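Local coordinates for alpha-L-arabinosidase (Xanthomonas axonopodis pv. citri, PDB 6D25), which probably removes alpha-L-arabinofuranosyl groups from arabinoxylans, coping with internal di-substitutions, as a trimeric glycoside hydrolase of family GH51, at residues K402-A407 with H430-K435; L354-F359 with H396-Y401; A42-Q47 with Q361-V366. All blocks are in the same frame, centred on the assembly; numbering follows the deposited sequence.

Contact 1: residues K402-A407 with H430-K435; sequences KPYQDA and HGSAVK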
loop_
_atom_site.group_PDB
_atom_site.type_symbol
_atom_site.label_atom_id
_atom_site.label_comp_id
_atom_site.label_asym_id
_atom_site.label_seq_id
_atom_site.Cartn_x
_atom_site.Cartn_y
_atom_site.Cartn_z
ATOM N N LYS A 402 -12.427 -22.387 -34.728
ATOM C CA LYS A 402 -10.965 -22.595 -34.769
ATOM C C LYS A 402 -10.280 -21.932 -35.981
ATOM O O LYS A 402 -9.186 -21.424 -35.832
ATOM C CB LYS A 402 -10.606 -24.073 -34.848
ATOM C CG LYS A 402 -10.056 -24.636 -33.579
ATOM C CD LYS A 402 -9.807 -26.137 -33.670
ATOM C CE LYS A 402 -8.459 -26.436 -34.259
ATOM N NZ LYS A 402 -8.085 -27.824 -33.928
ATOM N N PRO A 403 -10.892 -21.969 -37.181
ATOM C CA PRO A 403 -10.250 -21.307 -38.309
ATOM C C PRO A 403 -10.059 -19.783 -38.140
ATOM O O PRO A 403 -9.251 -19.204 -38.853
ATOM C CB PRO A 403 -11.198 -21.583 -39.484
ATOM C CG PRO A 403 -11.944 -22.857 -39.081
ATOM C CD PRO A 403 -12.086 -22.708 -37.590
ATOM N N TYR A 404 -10.768 -19.149 -37.203
ATOM C CA TYR A 404 -10.582 -17.740 -36.897
ATOM C C TYR A 404 -9.247 -17.473 -36.180
ATOM O O TYR A 404 -8.815 -16.323 -36.136
ATOM C CB TYR A 404 -11.733 -17.212 -36.042
ATOM C CG TYR A 404 -13.002 -16.869 -36.788
ATOM C CD1 TYR A 404 -13.545 -17.715 -37.728
ATOM C CD2 TYR A 404 -13.657 -15.675 -36.542
ATOM C CE1 TYR A 404 -14.697 -17.383 -38.433
ATOM C CE2 TYR A 404 -14.819 -15.325 -37.221
ATOM C CZ TYR A 404 -15.338 -16.179 -38.179
ATOM O OH TYR A 404 -16.486 -15.845 -38.844
ATOM N N GLN A 405 -8.578 -18.495 -35.628
ATOM C CA GLN A 405 -7.369 -18.275 -34.843
ATOM C C GLN A 405 -6.248 -17.734 -35.743
ATOM O O GLN A 405 -5.797 -18.425 -36.650
ATOM C CB GLN A 405 -6.907 -19.582 -34.176
ATOM C CG GLN A 405 -7.880 -20.015 -33.088
ATOM C CD GLN A 405 -7.322 -21.095 -32.204
ATOM O OE1 GLN A 405 -6.104 -21.284 -32.142
ATOM N NE2 GLN A 405 -8.197 -21.770 -31.453
ATOM N N ASP A 406 -5.861 -16.468 -35.512
ATOM C CA ASP A 406 -4.822 -15.792 -36.285
ATOM C C ASP A 406 -5.224 -15.649 -37.758
ATOM O O ASP A 406 -4.367 -15.570 -38.634
ATOM C CB ASP A 406 -3.450 -16.452 -36.077
ATOM C CG ASP A 406 -2.870 -16.193 -34.680
ATOM O OD1 ASP A 406 -3.293 -15.189 -34.009
ATOM O OD2 ASP A 406 -1.994 -16.999 -34.266
ATOM N N ALA A 407 -6.507 -15.604 -38.014
ATOM C CA ALA A 407 -7.023 -15.400 -39.371
ATOM C C ALA A 407 -6.995 -13.903 -39.680
ATOM O O ALA A 407 -6.590 -13.076 -38.832
ATOM C CB ALA A 407 -8.435 -15.939 -39.488
ATOM N N HIS A 430 -26.909 -12.638 -37.592
ATOM C CA HIS A 430 -25.647 -12.006 -37.275
ATOM C C HIS A 430 -24.532 -12.896 -37.825
ATOM O O HIS A 430 -24.711 -14.107 -37.925
ATOM C CB HIS A 430 -25.532 -11.893 -35.744
ATOM C CG HIS A 430 -24.534 -10.912 -35.250
ATOM N ND1 HIS A 430 -23.185 -11.232 -35.101
ATOM C CD2 HIS A 430 -24.685 -9.648 -34.799
ATOM C CE1 HIS A 430 -22.557 -10.188 -34.587
ATOM N NE2 HIS A 430 -23.438 -9.195 -34.403
ATOM N N GLY A 431 -23.390 -12.310 -38.191
ATOM C CA GLY A 431 -22.332 -13.158 -38.766
ATOM C C GLY A 431 -20.992 -12.456 -38.817
ATOM O O GLY A 431 -20.884 -11.313 -38.383
ATOM N N SER A 432 -19.989 -13.163 -39.318
ATOM C CA SER A 432 -18.673 -12.614 -39.505
ATOM C C SER A 432 -17.954 -13.511 -40.518
ATOM O O SER A 432 -18.456 -14.579 -40.873
ATOM C CB SER A 432 -17.909 -12.545 -38.181
ATOM O OG SER A 432 -17.707 -13.853 -37.658
ATOM N N ALA A 433 -16.784 -13.077 -40.994
ATOM C CA ALA A 433 -16.035 -13.869 -41.956
ATOM C C ALA A 433 -14.530 -13.624 -41.766
ATOM O O ALA A 433 -14.129 -12.538 -41.299
ATOM C CB ALA A 433 -16.491 -13.539 -43.347
ATOM N N VAL A 434 -13.734 -14.609 -42.169
ATOM C CA VAL A 434 -12.283 -14.484 -42.170
ATOM C C VAL A 434 -11.699 -15.202 -43.395
ATOM O O VAL A 434 -12.340 -16.056 -44.030
ATOM C CB VAL A 434 -11.660 -15.075 -40.899
ATOM C CG1 VAL A 434 -12.153 -14.350 -39.646
ATOM C CG2 VAL A 434 -11.896 -16.592 -40.812
ATOM N N LYS A 435 -10.458 -14.844 -43.695
ATOM C CA LYS A 435 -9.571 -15.693 -44.472
ATOM C C LYS A 435 -8.582 -16.362 -43.509
ATOM O O LYS A 435 -7.823 -15.694 -42.829
ATOM C CB LYS A 435 -8.808 -14.911 -45.532
ATOM C CG LYS A 435 -7.927 -15.808 -46.407
ATOM C CD LYS A 435 -7.461 -15.170 -47.677
ATOM C CE LYS A 435 -6.620 -16.145 -48.448
ATOM N NZ LYS A 435 -6.170 -15.573 -49.728
#
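The loop that leads into the C-terminal beta domain meets strand 424-435 here, with Tyr404 laid against Val434 and Ser432. Val434 covers one face of the phenol ring. Its CG1 lies 3.7 Å from the centroid of the Tyr404 ring and 11° off the ring normal, a CH-pi contact over the centre. CG2 of Val434 reaches the same face nearer the rim, 3.7 Å from Tyr404 CD1. With Val434 CG1 anti to the carbonyl carbon (chi1 -61°), both methyl groups can meet the ring. At the other end, Tyr404 OH donates to Ser432 OG at 2.6 Å. The serine oxygen sits at the edge of the ring, in its plane. It is also bonded to Asp357 OD1, so the phenol is tied into a buried polar network. GH51 enzymes pair a beta/alpha barrel with a beta domain of this kind, and the loop joins the two. A type II beta turn from Tyr404 to Ala407 brings the chain round into strand 407-421. It is closed by Ala407 N to Tyr404 O, 3.1 Å. Asp406, at its third position, has the positive phi expected there (63°). At the end of the turn, Ala407 CB packs 3.6 Å from Val434 CB and 3.4 Å from Lys435 O. The Tyr404 ring also makes an edge-to-face pair with Tyr401, the first residue past helix 393-400.

Contact 2: residues L354-F359 with H396-Y401; sequences LNFDIF and HVFALY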
loop_
_atom_site.group_PDB
_atom_site.type_symbol
_atom_site.label_atom_id
_atom_site.label_comp_id
_atom_site.label_asym_id
_atom_site.label_seq_id
_atom_site.Cartn_x
_atom_site.Cartn_y
_atom_site.Cartn_z
ATOM N N LEU A 354 -22.015 -15.095 -31.129
ATOM C CA LEU A 354 -22.233 -13.644 -31.290
ATOM C C LEU A 354 -21.031 -12.849 -30.760
ATOM O O LEU A 354 -20.625 -11.848 -31.358
ATOM C CB LEU A 354 -23.524 -13.232 -30.595
ATOM C CG LEU A 354 -24.804 -13.847 -31.144
ATOM C CD1 LEU A 354 -25.973 -13.493 -30.251
ATOM C CD2 LEU A 354 -25.055 -13.380 -32.552
ATOM N N ASN A 355 -20.454 -13.290 -29.655
ATOM C CA ASN A 355 -19.298 -12.636 -29.087
ATOM C C ASN A 355 -18.073 -12.776 -29.997
ATOM O O ASN A 355 -17.364 -11.779 -30.231
ATOM C CB ASN A 355 -19.021 -13.091 -27.664
ATOM C CG ASN A 355 -19.887 -12.354 -26.675
ATOM O OD1 ASN A 355 -19.513 -11.270 -26.205
ATOM N ND2 ASN A 355 -21.054 -12.928 -26.337
ATOM N N PHE A 356 -17.831 -13.968 -30.529
ATOM C CA PHE A 356 -16.728 -14.135 -31.503
ATOM C C PHE A 356 -16.908 -13.228 -32.734
ATOM O O PHE A 356 -15.940 -12.615 -33.185
ATOM C CB PHE A 356 -16.602 -15.582 -31.942
ATOM C CG PHE A 356 -16.238 -16.544 -30.838
ATOM C CD1 PHE A 356 -15.424 -16.159 -29.778
ATOM C CD2 PHE A 356 -16.616 -17.870 -30.923
ATOM C CE1 PHE A 356 -15.005 -17.078 -28.823
ATOM C CE2 PHE A 356 -16.192 -18.779 -29.962
ATOM C CZ PHE A 356 -15.423 -18.372 -28.906
ATOM N N ASP A 357 -18.137 -13.122 -33.223
ATOM C CA ASP A 357 -18.417 -12.220 -34.345
ATOM C C ASP A 357 -17.990 -10.801 -33.955
ATOM O O ASP A 357 -17.263 -10.123 -34.695
ATOM C CB ASP A 357 -19.891 -12.250 -34.743
ATOM C CG ASP A 357 -20.414 -13.548 -35.362
ATOM O OD1 ASP A 357 -19.573 -14.435 -35.755
ATOM O OD2 ASP A 357 -21.706 -13.683 -35.447
ATOM N N ILE A 358 -18.426 -10.371 -32.761
ATOM C CA ILE A 358 -18.181 -8.998 -32.324
ATOM C C ILE A 358 -16.677 -8.749 -32.132
ATOM O O ILE A 358 -16.119 -7.740 -32.583
ATOM C CB ILE A 358 -19.005 -8.699 -31.072
ATOM C CG1 ILE A 358 -20.496 -8.566 -31.393
ATOM C CG2 ILE A 358 -18.475 -7.461 -30.325
ATOM C CD1 ILE A 358 -21.372 -8.670 -30.147
ATOM N N PHE A 359 -15.996 -9.662 -31.449
ATOM C CA PHE A 359 -14.558 -9.475 -31.218
ATOM C C PHE A 359 -13.827 -9.352 -32.553
ATOM O O PHE A 359 -12.912 -8.483 -32.699
ATOM C CB PHE A 359 -13.944 -10.642 -30.453
ATOM C CG PHE A 359 -14.495 -10.938 -29.086
ATOM C CD1 PHE A 359 -15.055 -9.959 -28.307
ATOM C CD2 PHE A 359 -14.355 -12.206 -28.536
ATOM C CE1 PHE A 359 -15.563 -10.240 -27.039
ATOM C CE2 PHE A 359 -14.824 -12.487 -27.270
ATOM C CZ PHE A 359 -15.445 -11.513 -26.534
ATOM N N HIS A 396 -18.360 -26.583 -28.569
ATOM C CA HIS A 396 -18.509 -26.830 -30.001
ATOM C C HIS A 396 -18.406 -25.518 -30.775
ATOM O O HIS A 396 -17.940 -25.534 -31.919
ATOM C CB HIS A 396 -19.821 -27.547 -30.291
ATOM C CG HIS A 396 -19.868 -28.913 -29.696
ATOM N ND1 HIS A 396 -18.861 -29.850 -29.894
ATOM C CD2 HIS A 396 -20.785 -29.515 -28.900
ATOM C CE1 HIS A 396 -19.191 -30.980 -29.298
ATOM N NE2 HIS A 396 -20.333 -30.774 -28.633
ATOM N N VAL A 397 -18.801 -24.394 -30.189
ATOM C CA VAL A 397 -18.632 -23.121 -30.900
ATOM C C VAL A 397 -17.137 -22.734 -30.958
ATOM O O VAL A 397 -16.649 -22.283 -32.018
ATOM C CB VAL A 397 -19.485 -22.005 -30.288
ATOM C CG1 VAL A 397 -19.341 -20.725 -31.112
ATOM C CG2 VAL A 397 -20.950 -22.395 -30.207
ATOM N N PHE A 398 -16.398 -22.936 -29.879
ATOM C CA PHE A 398 -14.923 -22.754 -29.925
ATOM C C PHE A 398 -14.319 -23.636 -31.025
ATOM O O PHE A 398 -13.454 -23.154 -31.781
ATOM C CB PHE A 398 -14.277 -23.044 -28.567
ATOM C CG PHE A 398 -14.369 -21.891 -27.595
ATOM C CD1 PHE A 398 -15.566 -21.529 -27.011
ATOM C CD2 PHE A 398 -13.239 -21.136 -27.289
ATOM C CE1 PHE A 398 -15.635 -20.460 -26.135
ATOM C CE2 PHE A 398 -13.308 -20.067 -26.414
ATOM C CZ PHE A 398 -14.490 -19.730 -25.839
ATOM N N ALA A 399 -14.783 -24.892 -31.125
ATOM C CA ALA A 399 -14.310 -25.804 -32.173
ATOM C C ALA A 399 -14.662 -25.249 -33.567
ATOM O O ALA A 399 -13.813 -25.198 -34.431
ATOM C CB ALA A 399 -14.891 -27.189 -31.998
ATOM N N LEU A 400 -15.898 -24.808 -33.775
ATOM C CA LEU A 400 -16.330 -24.323 -35.110
ATOM C C LEU A 400 -15.504 -23.105 -35.526
ATOM O O LEU A 400 -15.252 -22.942 -36.699
ATOM C CB LEU A 400 -17.812 -23.933 -35.114
ATOM C CG LEU A 400 -18.794 -25.120 -35.157
ATOM C CD1 LEU A 400 -20.246 -24.639 -35.073
ATOM C CD2 LEU A 400 -18.601 -26.028 -36.363
ATOM N N TYR A 401 -15.160 -22.240 -34.575
ATOM C CA TYR A 401 -14.466 -21.008 -34.887
ATOM C C TYR A 401 -12.943 -21.182 -34.855
ATOM O O TYR A 401 -12.218 -20.195 -34.957
ATOM C CB TYR A 401 -14.889 -19.876 -33.945
ATOM C CG TYR A 401 -16.162 -19.173 -34.312
ATOM C CD1 TYR A 401 -17.410 -19.738 -34.086
ATOM C CD2 TYR A 401 -16.143 -17.891 -34.821
ATOM C CE1 TYR A 401 -18.592 -19.082 -34.395
ATOM C CE2 TYR A 401 -17.307 -17.213 -35.138
ATOM C CZ TYR A 401 -18.540 -17.795 -34.899
ATOM O OH TYR A 401 -19.685 -17.070 -35.173
HETATM O O HOH W 1 -22.391 -16.228 -36.207
#
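Phe356 of helix 346-361 reaches Val397 and Phe398 of helix 393-400 and Tyr401 just after it. Phe356, Phe398 and Tyr401 form an aromatic cluster between the two helices. Helix 346-361 belongs to the beta/alpha barrel and links its strands 319-325 and 366-371. Along it, Phe356 carries the apolar part of the contact. Its CG is anti to the carbonyl carbon (chi1 -63°), which sends the ring across toward the second helix. The far end of the ring, CZ, stands over the centre of the Phe398 ring, 3.5 Å from Phe398 CE1. This is a T-shaped pair: the edge of Phe356 meets the face of Phe398, with planes at 82°. Nearer the backbone, Phe356 CB makes a CH-pi contact with the Tyr401 ring, 4.0 Å from its centroid. The two rings themselves are turned obliquely. Val397 CG1 adds a contact at 3.9 Å from Phe356 CE2. Phe49 packs against the Phe356 ring from a loop.

Asp357 comes next and turns the contact polar. Its OD2 is bonded to His430 ND1 and to a water, which donates to it at 2.7 Å. That water also donates to Tyr401 OH at 3.0 Å. So many donors round a buried carboxylate would probably favour its charged form. Tyr401 OH itself donates to Asp357 OD1 at 2.7 Å, meeting it from above the carboxylate plane, 37° out of it.

Contact 3: residues A42-Q47 with Q361-V366; sequences AQVSRQ and QHAERV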
loop_
_atom_site.group_PDB
_atom_site.type_symbol
_atom_site.label_atom_id
_atom_site.label_comp_id
_atom_site.label_asym_id
_atom_site.label_seq_id
_atom_site.Cartn_x
_atom_site.Cartn_y
_atom_site.Cartn_z
ATOM N N ALA A 42 -7.644 -6.572 -40.291
ATOM C CA ALA A 42 -6.658 -6.858 -39.251
ATOM C C ALA A 42 -6.630 -8.358 -38.932
ATOM O O ALA A 42 -7.603 -9.098 -39.249
ATOM C CB ALA A 42 -7.039 -6.068 -38.017
ATOM N N GLN A 43 -5.566 -8.774 -38.270
ATOM C CA GLN A 43 -5.468 -10.133 -37.779
ATOM C C GLN A 43 -6.465 -10.334 -36.644
ATOM O O GLN A 43 -6.545 -9.527 -35.705
ATOM C CB GLN A 43 -4.052 -10.478 -37.305
ATOM C CG GLN A 43 -3.968 -11.864 -36.682
ATOM C CD GLN A 43 -2.614 -12.167 -36.065
ATOM O OE1 GLN A 43 -1.800 -12.838 -36.663
ATOM N NE2 GLN A 43 -2.351 -11.645 -34.873
ATOM N N VAL A 44 -7.204 -11.436 -36.731
ATOM C CA VAL A 44 -8.083 -11.874 -35.663
ATOM C C VAL A 44 -7.232 -12.770 -34.742
ATOM O O VAL A 44 -6.904 -13.919 -35.101
ATOM C CB VAL A 44 -9.291 -12.635 -36.226
ATOM C CG1 VAL A 44 -10.196 -13.168 -35.131
ATOM C CG2 VAL A 44 -10.090 -11.792 -37.215
ATOM N N SER A 45 -6.798 -12.211 -33.612
ATOM C CA SER A 45 -5.839 -12.902 -32.769
ATOM C C SER A 45 -6.426 -14.218 -32.265
ATOM O O SER A 45 -7.545 -14.266 -31.765
ATOM C CB SER A 45 -5.368 -12.067 -31.595
ATOM O OG SER A 45 -4.487 -12.824 -30.779
ATOM N N ARG A 46 -5.591 -15.250 -32.295
ATOM C CA ARG A 46 -5.996 -16.499 -31.656
ATOM C C ARG A 46 -6.299 -16.288 -30.170
ATOM O O ARG A 46 -7.056 -17.075 -29.616
ATOM C CB ARG A 46 -4.944 -17.593 -31.823
ATOM C CG ARG A 46 -3.629 -17.387 -31.082
ATOM C CD ARG A 46 -2.698 -18.559 -31.397
ATOM N NE ARG A 46 -1.486 -18.489 -30.565
ATOM C CZ ARG A 46 -0.426 -17.747 -30.793
ATOM N NH1 ARG A 46 -0.351 -16.999 -31.902
ATOM N NH2 ARG A 46 0.570 -17.837 -29.918
ATOM N N GLN A 47 -5.741 -15.266 -29.538
ATOM C CA GLN A 47 -5.920 -15.071 -28.097
ATOM C C GLN A 47 -7.351 -14.610 -27.780
ATOM O O GLN A 47 -7.721 -14.548 -26.614
ATOM C CB GLN A 47 -4.924 -14.054 -27.542
ATOM C CG GLN A 47 -3.467 -14.321 -27.879
ATOM C CD GLN A 47 -2.966 -15.678 -27.457
ATOM O OE1 GLN A 47 -3.504 -16.288 -26.551
ATOM N NE2 GLN A 47 -1.904 -16.130 -28.109
ATOM N N GLN A 361 -14.847 -8.208 -35.305
ATOM C CA GLN A 361 -15.140 -6.921 -35.929
ATOM C C GLN A 361 -14.293 -5.795 -35.307
ATOM O O GLN A 361 -14.275 -4.673 -35.838
ATOM C CB GLN A 361 -16.616 -6.523 -35.771
ATOM C CG GLN A 361 -17.607 -7.481 -36.366
ATOM C CD GLN A 361 -17.184 -7.903 -37.756
ATOM O OE1 GLN A 361 -17.207 -7.079 -38.691
ATOM N NE2 GLN A 361 -16.724 -9.162 -37.872
ATOM N N HIS A 362 -13.653 -6.047 -34.156
ATOM C CA HIS A 362 -12.880 -5.029 -33.431
ATOM C C HIS A 362 -11.446 -5.506 -33.287
ATOM O O HIS A 362 -10.775 -5.159 -32.300
ATOM C CB HIS A 362 -13.526 -4.766 -32.055
ATOM C CG HIS A 362 -14.858 -4.100 -32.162
ATOM N ND1 HIS A 362 -14.962 -2.734 -32.280
ATOM C CD2 HIS A 362 -16.111 -4.601 -32.161
ATOM C CE1 HIS A 362 -16.245 -2.399 -32.387
ATOM N NE2 HIS A 362 -16.987 -3.537 -32.307
ATOM N N ALA A 363 -10.955 -6.230 -34.298
ATOM C CA ALA A 363 -9.725 -7.035 -34.141
ATOM C C ALA A 363 -8.480 -6.150 -34.025
ATOM O O ALA A 363 -7.462 -6.636 -33.564
ATOM C CB ALA A 363 -9.581 -7.979 -35.319
ATOM N N GLU A 364 -8.519 -4.904 -34.478
ATOM C CA GLU A 364 -7.299 -4.067 -34.319
ATOM C C GLU A 364 -7.051 -3.720 -32.841
ATOM O O GLU A 364 -5.882 -3.640 -32.423
ATOM C CB GLU A 364 -7.278 -2.796 -35.169
ATOM C CG GLU A 364 -8.611 -2.110 -35.305
ATOM C CD GLU A 364 -9.584 -2.836 -36.243
ATOM O OE1 GLU A 364 -10.671 -3.340 -35.718
ATOM O OE2 GLU A 364 -9.227 -2.960 -37.489
ATOM N N ARG A 365 -8.114 -3.588 -32.061
ATOM C CA ARG A 365 -7.951 -3.167 -30.655
ATOM C C ARG A 365 -8.142 -4.355 -29.715
ATOM O O ARG A 365 -7.392 -4.498 -28.755
ATOM C CB ARG A 365 -8.939 -2.051 -30.342
ATOM C CG ARG A 365 -8.934 -1.617 -28.875
ATOM C CD ARG A 365 -7.676 -0.907 -28.384
ATOM N NE ARG A 365 -7.614 0.466 -28.855
ATOM C CZ ARG A 365 -6.654 1.322 -28.499
ATOM N NH1 ARG A 365 -5.695 0.912 -27.674
ATOM N NH2 ARG A 365 -6.677 2.582 -28.950
ATOM N N VAL A 366 -9.184 -5.160 -29.946
ATOM C CA VAL A 366 -9.469 -6.290 -29.084
ATOM C C VAL A 366 -8.626 -7.479 -29.544
ATOM O O VAL A 366 -8.916 -8.075 -30.618
ATOM C CB VAL A 366 -10.965 -6.644 -29.072
ATOM C CG1 VAL A 366 -11.232 -7.803 -28.124
ATOM C CG2 VAL A 366 -11.824 -5.446 -28.677
HETATM O O HOH W 2 -9.925 -5.194 -39.451
HETATM O O HOH W 3 -4.971 -7.717 -34.499
HETATM O O HOH W 4 -7.565 -9.500 -32.672
#
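Water makes the polar links between Ala42-Ser45 and Ala363-Val366, while most of the direct touches gather on the methyl group of Ala363. Ala363 CB points at the strand and sits 3.4 Å from Gln43 O. It also packs loosely on Ala42 CB and Val44 CG2. Three waters bridge the two segments round this small apolar patch. One accepts from Ala42 N at 2.8 Å and donates to Glu364 OE2 at 3.1 Å. Glu364 serves it because its chain bends at chi2 (-74°), bringing OE2 to 3.8 Å from Ala42 CB. A second water donates to Gln43 O at 2.7 Å and to Ala363 O at 2.9 Å. The third accepts a hydrogen bond from Ser45 N at 3.0 Å. It lies within bonding distance of Ala363 O and Val366 O, but it has more acceptors than protons. Further on, Ser45 OG accepts from Gln47 N at 3.0 Å, an ST turn that bends the chain after the strand. In 361-366, His362 O accepts from the N-H of both Arg365 and Val366 as the chain leaves helix 346-361.

The contact lies at the seam of the two domains. Strand 43-44 pairs antiparallel with 407-421 of the beta domain. Arg365 forms salt bridges with Asp310 in the last turn of helix 285-312 and Asp313 just past it, and Val366 begins barrel strand 366-371, beside strand 319-325.

How the contacts relate
The three contacts lie along the junction of the barrel with the C-terminal beta domain. Contacts 1 and 2 have centres about 8 Å apart and share the carboxylate of Asp357. Ser432 OG of contact 1 is 2.7 Å from Asp357 OD1, and His430 ND1 is 2.9 Å from Asp357 OD2. Contacts 1 and 3 have centres about 10 Å apart. Val44 N is 2.7 Å from Ala407 O, and Arg46 NH1 makes a salt bridge to Asp406 OD2 at 2.9 Å. Contacts 2 and 3, about 13 Å apart between centres, follow each other along the chain through 354-359 and 361-366.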